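PDB 6HUZ: coenzyme F420-dependent N(5),N(10)-methenyltetrahydromethanopterin reductase-related protein, which is a bacterial paralog of [Fe]-hydrogenase that binds the iron-guanylylpyridinol cofactor and uses tetrahydrofolate derivatives as substrates. Local coordinates for residues K157-A162 with T185-E190; T163-R168 with L193-L198; G257-L262 with K303-F308; V250-L255 with P310-Y315. All blocks are in the same frame, centred on the assembly; numbering follows the deposited sequence. Where two conformers were deposited one is given.

Contact 1 (K157-A162 with T185-E190); sequences KHYLIA and TDTGKE. With EDO (1,2-ethanediol), chain F.
Lys189 lays its aliphatic chain against Tyr159 and the backbone of Lys157 at the point where a beta-alpha-beta crossover returns to its sheet: strand 158-163 leads through helix 174-186 to the parallel strand 190-195. Glu190 begins the pairing with both of its backbone groups. Its N donates to Lys157 O, 3.0 Å away, and its O accepts from Tyr159 N, also at 3.0 Å, so that the two bonds bracket His158 as a parallel bridge requires. Lys189 fills the corner before this first rung. Its bend at chi2 (-61°) carries CD to 3.7 Å from Lys157 C, while CG lies 3.8 Å from Tyr159 CE2, the lysine chain passing the ring at a slant. The ammonium group continues beyond these residues to His156 O. With an alanine here, the tyrosine ring would probably lose most of this aliphatic support, and His156 O would be left without its charged donor. A Schellman motif ends helix 174-186, with Gly188, at positive phi, as its C-prime residue. Farther out, Tyr159 OH reaches a water at 2.7 Å that donates to Thr187 OG1, itself bonded to Leu183 O. A second water donates to both Lys157 O and Gly188 O, each 3.0 Å from it.

Contact 2 (T163-R168 with L193-L198); sequences TNELLR and LLPAEL
Thr163 and Pro195 form the last rung of a two-stranded parallel ladder. Thr163 N donates to Leu194 O at 2.8 Å, and Thr163 O accepts from Ala196 N at 3.1 Å. The pair of bonds brackets Pro195, whose own nitrogen is not needed for this pairing, so a proline is compatible with this rung. Beside the backbone, Thr163 CG2 rests 3.6 Å from Leu193 CB, the two side chains meeting at about a right angle. The proline ring is lined by the turn that follows strand 158-163: Leu166 CD1 lies 3.9 Å from Pro195 CB, and Glu165 runs alongside the same ring, with OE1 3.7 Å from Pro195 CG.

What holds these groups in place is the turn itself. With chi1 at 72°, Thr163 OG1 stands between its backbone N and carbonyl carbon, from where it accepts Glu165 N in an ST turn. A type II beta turn from Asn164 to Leu167 follows, Leu166 taking the positive phi (76°) of its third position. Asn164 ties this turn onward to Ile171 N and Val172 O. A water donates to Glu165 O and accepts from Glu197 N, the latter bond 2.7 Å long, thus joining the turn to the start of helix 196-203. On the second subunit, Tyr253 packs on Leu166, and Thr316 and Ser317 bond the Glu197 carboxylate. Because the two firm direct bonds join backbone groups, the end of strand 158-163 and the start of helix 196-203 are fixed together without any charged pair.

Contact 3 (G257-L262 with K303-F308); sequences GLIKLL and KEAENF
A helix end laid against a longer helix, with the aromatic ring of Phe308 seated on Gly257, makes this contact in the helical C-terminal part of the chain, where helix 299-306 and the residues after it meet the last turns of helix 232-262. Gly257 CA stands over the ring, 3.5 Å from the Phe308 centroid and only 6° off its normal, a CH-pi contact. The close seat is probably owed to the glycine, since a CB there would fall 3.1 Å from Phe308 CZ, which is tight. Leu261 adds CD1, 3.7 Å from Phe308 CE2, its side chain at about a right angle to that of the phenylalanine, and Lys260 CB approaches CD2 of the same ring obliquely. With chi1 at 172°, Phe308 turns its CG anti to the backbone N, which sends the ring across to the longer helix. A serine in its place would probably leave Gly257 CA and Leu261 without their aromatic cover and open a gap between the helix and the chain after Glu306. Lys260 was modelled in two conformers, and its polar bonds hold for the one described alone: NZ donates to Ala305 O at 3.0 Å, in the carbonyl plane, and weakly to Phe308 O at 3.2 Å, at a helix end whose dipole would be expected to favour a positive charge. On the second subunit, Phe214 packs on Ile259, and Arg232 makes a salt bridge with Glu304. Beside the lysine, Ile259 CG2 touches Ala305 CB at 3.9 Å.

Contact 4 (V250-L255 with P310-Y315); sequences VTKYGL and PSEPTY
The Tyr253 ring meets Glu312 O at its edge, in plane, while Lys252 CG of its own helix lies 3.4 Å above the plane, over the centre of one face. Pro310 CB comes in obliquely, 3.8 Å from Tyr253 CE1. Tyr253 and Lys252, on the long helix 232-262, thus face the extended loop that joins helices 299-306 and 320-331. The phenol ties into the loop backbone: Tyr253 OH donates to Glu312 O at 2.7 Å, nearly along the C=O axis, and Thr314 CG2 crowds the same hydroxyl oxygen at 3.3 Å. Glu312 is thereby held twice, by its backbone O and by its carboxylate, which forms a salt bridge with Lys252. The ammonium group forms a second salt bridge, to Glu325 of the second subunit, its strongest polar partner, and so is shared between two carboxylates. Pro310 and Pro313 pack on Glu165 and Leu166 of that subunit, which places the loop at the dimer interface. With CG anti to the backbone N (chi1 180°) the lysine chain starts over the ring, the bend at chi2 (76°) turns it on toward Glu312, and Lys252 NZ ends 2.8 Å from Glu312 OE2, meeting it from 47° above the carboxylate plane.

In the fold
Contacts 1 and 2 are successive parts of one two-stranded parallel ladder. Their centres lie 17 Å apart, and they touch directly, Ile161 O standing 3.0 Å from Leu194 N in a probable hydrogen bond. Contacts 3 and 4 share helix 232-262, and Phe308 CZ packs 3.5 Å from Tyr253 CB. The two pairs do not touch within the chain: the centres of contacts 1 and 3 are 42 Å apart, and contacts 2 and 4 come to about 12 Å at their nearest atoms. Dimerisation joins them, contact 2 packing on contact 4 of the second subunit. In contact 1 the His158 side chain lies about 6 Å from methenyltetrahydrofolate and about 8 Å from the iron cofactor.

Contact 1 (K157-A162 with T185-E190)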
loop_
_atom_site.group_PDB
_atom_site.type_symbol
_atom_site.label_atom_id
_atom_site.label_comp_id
_atom_site.label_asym_id
_atom_site.label_seq_id
_atom_site.Cartn_x
_atom_site.Cartn_y
_atom_site.Cartn_z
ATOM N N LYS A 157 13.128 -16.414 -16.767
ATOM C CA LYS A 157 12.676 -16.559 -18.147
ATOM C C LYS A 157 12.303 -15.228 -18.706
ATOM O O LYS A 157 11.493 -15.160 -19.601
ATOM C CB LYS A 157 11.464 -17.494 -18.200
ATOM C CG LYS A 157 11.646 -18.749 -17.354
ATOM C CD LYS A 157 10.834 -19.938 -17.849
ATOM C CE LYS A 157 10.020 -20.572 -16.750
ATOM N NZ LYS A 157 9.921 -22.046 -16.935
ATOM N N HIS A 158 12.875 -14.146 -18.189
ATOM C CA HIS A 158 12.435 -12.831 -18.670
ATOM C C HIS A 158 13.348 -11.783 -18.128
ATOM O O HIS A 158 14.186 -12.065 -17.276
ATOM C CB HIS A 158 11.018 -12.547 -17.994
ATOM C CG HIS A 158 11.075 -12.880 -16.525
ATOM N ND1 HIS A 158 10.756 -14.148 -16.061
ATOM C CD2 HIS A 158 11.543 -12.146 -15.491
ATOM C CE1 HIS A 158 10.999 -14.129 -14.758
ATOM N NE2 HIS A 158 11.483 -12.949 -14.372
ATOM N N TYR A 159 13.145 -10.556 -18.577
ATOM C CA TYR A 159 13.856 -9.385 -18.072
ATOM C C TYR A 159 12.823 -8.222 -17.980
ATOM O O TYR A 159 11.920 -8.129 -18.824
ATOM C CB TYR A 159 14.975 -8.935 -18.997
ATOM C CG TYR A 159 16.223 -9.785 -18.941
ATOM C CD1 TYR A 159 17.057 -9.761 -17.830
ATOM C CD2 TYR A 159 16.579 -10.608 -20.007
ATOM C CE1 TYR A 159 18.209 -10.530 -17.777
ATOM C CE2 TYR A 159 17.736 -11.379 -19.967
ATOM C CZ TYR A 159 18.547 -11.340 -18.845
ATOM O OH TYR A 159 19.678 -12.103 -18.765
ATOM N N LEU A 160 12.990 -7.347 -16.981
ATOM C CA LEU A 160 12.177 -6.162 -16.819
ATOM C C LEU A 160 13.071 -5.059 -17.351
ATOM O O LEU A 160 14.197 -4.898 -16.859
ATOM C CB LEU A 160 11.806 -5.919 -15.353
ATOM C CG LEU A 160 11.076 -7.053 -14.656
ATOM C CD1 LEU A 160 10.525 -6.573 -13.292
ATOM C CD2 LEU A 160 9.952 -7.582 -15.498
ATOM N N ILE A 161 12.579 -4.326 -18.368
ATOM C CA ILE A 161 13.286 -3.252 -19.074
ATOM C C ILE A 161 12.590 -1.928 -18.876
ATOM O O ILE A 161 11.423 -1.736 -19.265
ATOM C CB ILE A 161 13.455 -3.608 -20.594
ATOM C CG1 ILE A 161 14.277 -4.894 -20.761
ATOM C CG2 ILE A 161 14.114 -2.462 -21.392
ATOM C CD1 ILE A 161 14.051 -5.562 -22.122
ATOM N N ALA A 162 13.303 -1.001 -18.262
ATOM C CA ALA A 162 12.731 0.317 -17.946
ATOM C C ALA A 162 12.482 1.188 -19.168
ATOM O O ALA A 162 13.358 1.330 -19.999
ATOM C CB ALA A 162 13.653 1.058 -16.977
ATOM N N THR A 185 15.056 -11.419 -26.004
ATOM C CA THR A 185 14.511 -12.411 -26.950
ATOM C C THR A 185 15.631 -13.325 -27.546
ATOM O O THR A 185 15.389 -14.515 -27.761
ATOM C CB THR A 185 13.628 -11.743 -28.025
ATOM O OG1 THR A 185 14.431 -10.886 -28.828
ATOM C CG2 THR A 185 12.450 -10.958 -27.428
ATOM N N ASP A 186 16.859 -12.813 -27.766
ATOM C CA ASP A 186 17.937 -13.656 -28.289
ATOM C C ASP A 186 18.279 -14.769 -27.327
ATOM O O ASP A 186 18.775 -15.804 -27.768
ATOM C CB ASP A 186 19.235 -12.859 -28.570
ATOM C CG ASP A 186 19.179 -12.073 -29.865
ATOM O OD1 ASP A 186 18.131 -12.132 -30.545
ATOM O OD2 ASP A 186 20.179 -11.387 -30.193
ATOM N N THR A 187 18.014 -14.574 -26.015
ATOM C CA THR A 187 18.351 -15.589 -25.017
ATOM C C THR A 187 17.132 -16.383 -24.540
ATOM O O THR A 187 17.209 -17.075 -23.511
ATOM C CB THR A 187 19.167 -14.926 -23.881
ATOM O OG1 THR A 187 18.449 -13.843 -23.298
ATOM C CG2 THR A 187 20.507 -14.417 -24.387
ATOM N N GLY A 188 16.037 -16.289 -25.307
ATOM C CA GLY A 188 14.776 -16.975 -25.040
ATOM C C GLY A 188 13.990 -16.416 -23.871
ATOM O O GLY A 188 13.122 -17.109 -23.337
ATOM N N LYS A 189 14.260 -15.167 -23.462
ATOM C CA LYS A 189 13.556 -14.549 -22.329
ATOM C C LYS A 189 12.490 -13.600 -22.810
ATOM O O LYS A 189 12.671 -12.949 -23.821
ATOM C CB LYS A 189 14.520 -13.724 -21.456
ATOM C CG LYS A 189 15.819 -14.400 -21.118
ATOM C CD LYS A 189 15.633 -15.666 -20.351
ATOM C CE LYS A 189 16.970 -16.162 -19.885
ATOM N NZ LYS A 189 16.922 -17.584 -19.491
ATOM N N GLU A 190 11.385 -13.491 -22.069
ATOM C CA GLU A 190 10.314 -12.579 -22.410
ATOM C C GLU A 190 10.787 -11.169 -22.034
ATOM O O GLU A 190 11.304 -10.998 -20.944
ATOM C CB GLU A 190 9.076 -12.950 -21.559
ATOM C CG GLU A 190 7.807 -12.185 -21.902
ATOM C CD GLU A 190 7.192 -12.585 -23.222
ATOM O OE1 GLU A 190 6.730 -11.689 -23.966
ATOM O OE2 GLU A 190 7.174 -13.802 -23.513
HETATM C C1 EDO F . 14.142 -7.651 -30.626
HETATM O O1 EDO F . 13.526 -8.562 -29.711
HETATM C C2 EDO F . 14.104 -6.232 -30.037
HETATM O O2 EDO F . 14.742 -5.275 -30.875
HETATM O O HOH W 1 10.449 -16.802 -21.929
HETATM O O HOH W 2 19.975 -13.740 -20.833
#

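Contact 2 (T163-R168 with L193-L198)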
loop_
_atom_site.group_PDB
_atom_site.type_symbol
_atom_site.label_atom_id
_atom_site.label_comp_id
_atom_site.label_asym_id
_atom_site.label_seq_id
_atom_site.Cartn_x
_atom_site.Cartn_y
_atom_site.Cartn_z
ATOM N N THR A 163 11.295 1.795 -19.251
ATOM C CA THR A 163 10.934 2.688 -20.346
ATOM C C THR A 163 10.780 4.120 -19.783
ATOM O O THR A 163 10.903 4.332 -18.580
ATOM C CB THR A 163 9.605 2.258 -20.987
ATOM O OG1 THR A 163 8.542 2.563 -20.086
ATOM C CG2 THR A 163 9.587 0.781 -21.371
ATOM N N ASN A 164 10.493 5.091 -20.675
ATOM C CA ASN A 164 10.301 6.490 -20.296
ATOM C C ASN A 164 8.874 6.756 -19.803
ATOM O O ASN A 164 8.556 7.892 -19.455
ATOM C CB ASN A 164 10.575 7.403 -21.494
ATOM C CG ASN A 164 11.982 7.281 -22.035
ATOM O OD1 ASN A 164 12.961 7.424 -21.300
ATOM N ND2 ASN A 164 12.126 7.010 -23.337
ATOM N N GLU A 165 8.006 5.739 -19.790
ATOM C CA GLU A 165 6.642 5.941 -19.355
ATOM C C GLU A 165 6.568 6.445 -17.910
ATOM O O GLU A 165 7.300 5.962 -17.039
ATOM C CB GLU A 165 5.816 4.664 -19.572
ATOM C CG GLU A 165 4.334 4.864 -19.289
ATOM C CD GLU A 165 3.479 3.742 -19.837
ATOM O OE1 GLU A 165 3.885 2.563 -19.708
ATOM O OE2 GLU A 165 2.400 4.045 -20.397
ATOM N N LEU A 166 5.697 7.459 -17.688
ATOM C CA LEU A 166 5.455 8.148 -16.415
ATOM C C LEU A 166 6.571 9.137 -16.057
ATOM O O LEU A 166 6.440 9.804 -15.037
ATOM C CB LEU A 166 5.203 7.180 -15.247
ATOM C CG LEU A 166 4.121 6.150 -15.493
ATOM C CD1 LEU A 166 3.836 5.362 -14.243
ATOM C CD2 LEU A 166 2.860 6.799 -15.975
ATOM N N LEU A 167 7.643 9.270 -16.896
ATOM C CA LEU A 167 8.725 10.210 -16.588
ATOM C C LEU A 167 8.469 11.570 -17.229
ATOM O O LEU A 167 7.833 11.645 -18.282
ATOM C CB LEU A 167 10.106 9.711 -17.093
ATOM C CG LEU A 167 10.577 8.346 -16.606
ATOM C CD1 LEU A 167 12.020 8.050 -17.128
ATOM C CD2 LEU A 167 10.486 8.258 -15.074
ATOM N N ARG A 168 9.021 12.639 -16.617
ATOM C CA ARG A 168 8.877 13.998 -17.150
ATOM C C ARG A 168 9.824 14.227 -18.317
ATOM O O ARG A 168 9.464 14.944 -19.257
ATOM C CB ARG A 168 9.108 15.031 -16.044
ATOM C CG ARG A 168 8.115 14.861 -14.869
ATOM C CD ARG A 168 8.491 15.759 -13.715
ATOM N NE ARG A 168 8.133 17.156 -13.971
ATOM C CZ ARG A 168 6.903 17.656 -13.854
ATOM N NH1 ARG A 168 5.889 16.875 -13.484
ATOM N NH2 ARG A 168 6.675 18.940 -14.104
ATOM N N LEU A 193 8.456 -4.624 -20.803
ATOM C CA LEU A 193 8.767 -3.184 -20.785
ATOM C C LEU A 193 7.897 -2.454 -19.750
ATOM O O LEU A 193 6.687 -2.333 -19.934
ATOM C CB LEU A 193 8.519 -2.574 -22.176
ATOM C CG LEU A 193 9.200 -3.293 -23.355
ATOM C CD1 LEU A 193 8.944 -2.561 -24.656
ATOM C CD2 LEU A 193 10.645 -3.438 -23.128
ATOM N N LEU A 194 8.498 -1.945 -18.686
ATOM C CA LEU A 194 7.734 -1.233 -17.659
ATOM C C LEU A 194 8.172 0.209 -17.470
ATOM O O LEU A 194 9.318 0.543 -17.728
ATOM C CB LEU A 194 7.937 -1.918 -16.282
ATOM C CG LEU A 194 7.693 -3.413 -16.189
ATOM C CD1 LEU A 194 7.822 -3.853 -14.752
ATOM C CD2 LEU A 194 6.345 -3.795 -16.687
ATOM N N PRO A 195 7.274 1.075 -16.955
ATOM C CA PRO A 195 7.701 2.440 -16.642
ATOM C C PRO A 195 8.902 2.272 -15.688
ATOM O O PRO A 195 8.907 1.406 -14.791
ATOM C CB PRO A 195 6.487 3.049 -15.923
ATOM C CG PRO A 195 5.338 2.216 -16.319
ATOM C CD PRO A 195 5.873 0.833 -16.563
ATOM N N ALA A 196 9.926 3.077 -15.882
ATOM C CA ALA A 196 11.143 2.975 -15.074
ATOM C C ALA A 196 10.929 2.901 -13.546
ATOM O O ALA A 196 11.592 2.113 -12.864
ATOM C CB ALA A 196 12.078 4.119 -15.425
ATOM N N GLU A 197 10.015 3.687 -13.011
ATOM C CA GLU A 197 9.802 3.673 -11.570
ATOM C C GLU A 197 9.205 2.361 -11.034
ATOM O O GLU A 197 9.374 2.053 -9.857
ATOM C CB GLU A 197 8.923 4.853 -11.175
ATOM C CG GLU A 197 8.970 5.201 -9.705
ATOM C CD GLU A 197 8.058 6.356 -9.344
ATOM O OE1 GLU A 197 7.105 6.634 -10.112
ATOM O OE2 GLU A 197 8.299 6.983 -8.287
ATOM N N LEU A 198 8.542 1.596 -11.889
ATOM C CA LEU A 198 7.890 0.346 -11.488
ATOM C C LEU A 198 8.759 -0.879 -11.581
ATOM O O LEU A 198 8.357 -1.927 -11.059
ATOM C CB LEU A 198 6.612 0.152 -12.337
ATOM C CG LEU A 198 5.603 1.331 -12.281
ATOM C CD1 LEU A 198 4.274 0.970 -12.945
ATOM C CD2 LEU A 198 5.334 1.774 -10.874
HETATM O O HOH W 3 8.515 5.539 -14.300
#

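Contact 3 (G257-L262 with K303-F308)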
loop_
_atom_site.group_PDB
_atom_site.type_symbol
_atom_site.label_atom_id
_atom_site.label_comp_id
_atom_site.label_asym_id
_atom_site.label_seq_id
_atom_site.Cartn_x
_atom_site.Cartn_y
_atom_site.Cartn_z
ATOM N N GLY A 257 6.030 0.437 14.441
ATOM C CA GLY A 257 5.031 1.485 14.536
ATOM C C GLY A 257 3.757 1.050 13.828
ATOM O O GLY A 257 2.664 1.240 14.343
ATOM N N LEU A 258 3.901 0.438 12.662
ATOM C CA LEU A 258 2.792 -0.071 11.864
ATOM C C LEU A 258 1.947 -1.017 12.695
ATOM O O LEU A 258 0.719 -0.902 12.716
ATOM C CB LEU A 258 3.350 -0.850 10.655
ATOM C CG LEU A 258 2.280 -1.584 9.857
ATOM C CD1 LEU A 258 1.384 -0.609 9.112
ATOM C CD2 LEU A 258 2.914 -2.556 8.894
ATOM N N ILE A 259 2.611 -1.964 13.366
ATOM C CA ILE A 259 1.929 -2.958 14.189
ATOM C C ILE A 259 1.224 -2.301 15.397
ATOM O O ILE A 259 0.060 -2.594 15.642
ATOM C CB ILE A 259 2.916 -4.062 14.637
ATOM C CG1 ILE A 259 3.389 -4.917 13.423
ATOM C CG2 ILE A 259 2.289 -4.943 15.719
ATOM C CD1 ILE A 259 4.750 -5.665 13.660
ATOM N N LYS A 260 1.917 -1.420 16.143
ATOM C CA LYS A 260 1.310 -0.772 17.307
ATOM C C LYS A 260 0.156 0.155 16.940
ATOM O O LYS A 260 -0.869 0.176 17.625
ATOM C CB LYS A 260 2.360 0.048 18.067
ATOM C CG LYS A 260 1.823 0.747 19.320
ATOM C CD LYS A 260 1.385 -0.252 20.377
ATOM C CE LYS A 260 1.419 0.329 21.772
ATOM N NZ LYS A 260 2.800 0.664 22.222
ATOM N N LEU A 261 0.319 0.943 15.901
ATOM C CA LEU A 261 -0.753 1.868 15.549
ATOM C C LEU A 261 -1.974 1.238 14.875
ATOM O O LEU A 261 -3.074 1.650 15.198
ATOM C CB LEU A 261 -0.183 3.016 14.730
ATOM C CG LEU A 261 0.860 3.844 15.521
ATOM C CD1 LEU A 261 1.744 4.645 14.576
ATOM C CD2 LEU A 261 0.178 4.742 16.550
ATOM N N LEU A 262 -1.827 0.259 13.967
ATOM C CA LEU A 262 -3.039 -0.301 13.339
ATOM C C LEU A 262 -3.866 -1.167 14.307
ATOM O O LEU A 262 -5.108 -1.195 14.217
ATOM C CB LEU A 262 -2.690 -1.133 12.091
ATOM C CG LEU A 262 -2.314 -0.360 10.846
ATOM C CD1 LEU A 262 -1.921 -1.317 9.721
ATOM C CD2 LEU A 262 -3.477 0.515 10.385
ATOM N N LYS A 303 7.514 -7.195 20.418
ATOM C CA LYS A 303 8.203 -6.576 21.545
ATOM C C LYS A 303 8.552 -5.116 21.216
ATOM O O LYS A 303 8.361 -4.235 22.055
ATOM C CB LYS A 303 9.453 -7.380 21.946
ATOM C CG LYS A 303 9.944 -7.069 23.350
ATOM C CD LYS A 303 11.454 -7.170 23.481
ATOM C CE LYS A 303 11.947 -6.551 24.767
ATOM N NZ LYS A 303 13.426 -6.628 24.882
ATOM N N GLU A 304 9.037 -4.839 19.999
ATOM C CA GLU A 304 9.359 -3.454 19.619
ATOM C C GLU A 304 8.052 -2.621 19.643
ATOM O O GLU A 304 8.041 -1.496 20.142
ATOM C CB GLU A 304 9.971 -3.395 18.203
ATOM C CG GLU A 304 11.306 -4.091 18.044
ATOM C CD GLU A 304 11.868 -4.016 16.633
ATOM O OE1 GLU A 304 11.361 -3.192 15.844
ATOM O OE2 GLU A 304 12.816 -4.769 16.309
ATOM N N ALA A 305 6.956 -3.184 19.116
ATOM C CA ALA A 305 5.655 -2.493 19.073
ATOM C C ALA A 305 5.187 -2.115 20.462
ATOM O O ALA A 305 4.641 -1.031 20.653
ATOM C CB ALA A 305 4.615 -3.362 18.383
ATOM N N GLU A 306 5.418 -2.986 21.447
ATOM C CA GLU A 306 5.022 -2.707 22.824
ATOM C C GLU A 306 5.824 -1.524 23.403
ATOM O O GLU A 306 5.308 -0.792 24.235
ATOM C CB GLU A 306 5.170 -3.964 23.693
ATOM C CG GLU A 306 4.124 -5.021 23.368
ATOM C CD GLU A 306 4.184 -6.269 24.229
ATOM O OE1 GLU A 306 5.223 -6.968 24.201
ATOM O OE2 GLU A 306 3.185 -6.549 24.932
ATOM N N ASN A 307 7.070 -1.318 22.960
ATOM C CA ASN A 307 7.878 -0.198 23.464
ATOM C C ASN A 307 7.845 1.026 22.506
ATOM O O ASN A 307 8.620 1.965 22.686
ATOM C CB ASN A 307 9.323 -0.671 23.651
ATOM C CG ASN A 307 9.444 -1.838 24.611
ATOM O OD1 ASN A 307 9.896 -2.937 24.251
ATOM N ND2 ASN A 307 9.041 -1.627 25.859
ATOM N N PHE A 308 6.947 1.013 21.496
ATOM C CA PHE A 308 6.847 2.084 20.498
ATOM C C PHE A 308 5.952 3.215 20.877
ATOM O O PHE A 308 4.894 2.991 21.441
ATOM C CB PHE A 308 6.297 1.519 19.177
ATOM C CG PHE A 308 5.972 2.597 18.159
ATOM C CD1 PHE A 308 6.977 3.204 17.424
ATOM C CD2 PHE A 308 4.667 3.045 17.987
ATOM C CE1 PHE A 308 6.679 4.235 16.523
ATOM C CE2 PHE A 308 4.366 4.051 17.067
ATOM C CZ PHE A 308 5.373 4.656 16.357
HETATM O O HOH W 4 4.229 1.728 24.713
#

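Contact 4 (V250-L255 with P310-Y315)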
loop_
_atom_site.group_PDB
_atom_site.type_symbol
_atom_site.label_atom_id
_atom_site.label_comp_id
_atom_site.label_asym_id
_atom_site.label_seq_id
_atom_site.Cartn_x
_atom_site.Cartn_y
_atom_site.Cartn_z
ATOM N N VAL A 250 4.914 2.483 7.835
ATOM C CA VAL A 250 6.216 1.788 7.718
ATOM C C VAL A 250 7.314 2.846 7.443
ATOM O O VAL A 250 8.349 2.822 8.089
ATOM C CB VAL A 250 6.217 0.684 6.620
ATOM C CG1 VAL A 250 7.639 0.120 6.417
ATOM C CG2 VAL A 250 5.239 -0.435 6.972
ATOM N N THR A 251 7.086 3.777 6.508
ATOM C CA THR A 251 8.106 4.802 6.208
ATOM C C THR A 251 8.459 5.667 7.380
ATOM O O THR A 251 9.632 5.948 7.651
ATOM C CB THR A 251 7.619 5.726 5.076
ATOM O OG1 THR A 251 7.518 4.951 3.900
ATOM C CG2 THR A 251 8.553 6.939 4.818
ATOM N N LYS A 252 7.455 6.149 8.062
ATOM C CA LYS A 252 7.712 7.032 9.165
ATOM C C LYS A 252 8.051 6.334 10.471
ATOM O O LYS A 252 8.935 6.798 11.196
ATOM C CB LYS A 252 6.447 7.886 9.374
ATOM C CG LYS A 252 6.500 8.887 10.500
ATOM C CD LYS A 252 7.312 10.091 10.159
ATOM C CE LYS A 252 6.955 11.245 11.067
ATOM N NZ LYS A 252 7.660 12.478 10.639
ATOM N N TYR A 253 7.337 5.278 10.807
ATOM C CA TYR A 253 7.517 4.635 12.115
ATOM C C TYR A 253 8.034 3.218 12.109
ATOM O O TYR A 253 8.160 2.632 13.175
ATOM C CB TYR A 253 6.175 4.694 12.914
ATOM C CG TYR A 253 5.497 6.049 12.964
ATOM C CD1 TYR A 253 5.994 7.073 13.767
ATOM C CD2 TYR A 253 4.308 6.280 12.281
ATOM C CE1 TYR A 253 5.335 8.304 13.863
ATOM C CE2 TYR A 253 3.670 7.510 12.338
ATOM C CZ TYR A 253 4.182 8.522 13.131
ATOM O OH TYR A 253 3.522 9.730 13.146
ATOM N N GLY A 254 8.366 2.681 10.955
ATOM C CA GLY A 254 8.886 1.317 10.866
ATOM C C GLY A 254 7.814 0.267 11.078
ATOM O O GLY A 254 6.654 0.575 11.365
ATOM N N LEU A 255 8.195 -0.975 10.963
ATOM C CA LEU A 255 7.229 -2.068 11.150
ATOM C C LEU A 255 6.664 -2.109 12.562
ATOM O O LEU A 255 5.524 -2.512 12.770
ATOM C CB LEU A 255 7.941 -3.409 10.873
ATOM C CG LEU A 255 8.045 -3.811 9.399
ATOM C CD1 LEU A 255 9.062 -4.950 9.232
ATOM C CD2 LEU A 255 6.672 -4.190 8.850
ATOM N N PRO A 310 4.703 7.147 18.926
ATOM C CA PRO A 310 4.987 8.056 17.801
ATOM C C PRO A 310 5.644 9.349 18.299
ATOM O O PRO A 310 5.096 10.006 19.170
ATOM C CB PRO A 310 3.604 8.320 17.191
ATOM C CG PRO A 310 2.659 8.145 18.331
ATOM C CD PRO A 310 3.247 7.032 19.171
ATOM N N SER A 311 6.805 9.704 17.758
ATOM C CA SER A 311 7.535 10.917 18.174
ATOM C C SER A 311 6.851 12.193 17.709
ATOM O O SER A 311 6.838 13.174 18.438
ATOM C CB SER A 311 8.967 10.877 17.637
ATOM O OG SER A 311 8.987 10.555 16.256
ATOM N N GLU A 312 6.289 12.188 16.493
ATOM C CA GLU A 312 5.608 13.354 15.976
ATOM C C GLU A 312 4.413 12.947 15.106
ATOM O O GLU A 312 4.378 11.845 14.541
ATOM C CB GLU A 312 6.590 14.238 15.209
ATOM C CG GLU A 312 7.199 13.580 14.001
ATOM C CD GLU A 312 8.242 14.457 13.343
ATOM O OE1 GLU A 312 9.210 14.851 14.032
ATOM O OE2 GLU A 312 8.090 14.753 12.138
ATOM N N PRO A 313 3.418 13.841 14.989
ATOM C CA PRO A 313 2.242 13.517 14.172
ATOM C C PRO A 313 2.489 13.554 12.675
ATOM O O PRO A 313 3.455 14.152 12.211
ATOM C CB PRO A 313 1.239 14.602 14.578
ATOM C CG PRO A 313 2.059 15.742 14.974
ATOM C CD PRO A 313 3.302 15.182 15.590
ATOM N N THR A 314 1.602 12.914 11.917
ATOM C CA THR A 314 1.667 12.902 10.464
ATOM C C THR A 314 0.313 12.549 9.899
ATOM O O THR A 314 -0.587 12.107 10.627
ATOM C CB THR A 314 2.741 11.943 9.921
ATOM O OG1 THR A 314 2.923 12.227 8.523
ATOM C CG2 THR A 314 2.369 10.472 10.107
ATOM N N TYR A 315 0.188 12.754 8.605
ATOM C CA TYR A 315 -0.996 12.486 7.815
ATOM C C TYR A 315 -0.740 11.194 7.046
ATOM O O TYR A 315 -0.285 11.240 5.888
ATOM C CB TYR A 315 -1.202 13.603 6.806
ATOM C CG TYR A 315 -1.736 14.876 7.410
ATOM C CD1 TYR A 315 -3.098 15.086 7.540
ATOM C CD2 TYR A 315 -0.877 15.869 7.856
ATOM C CE1 TYR A 315 -3.597 16.259 8.089
ATOM C CE2 TYR A 315 -1.363 17.047 8.408
ATOM C CZ TYR A 315 -2.725 17.244 8.514
ATOM O OH TYR A 315 -3.225 18.396 9.074
#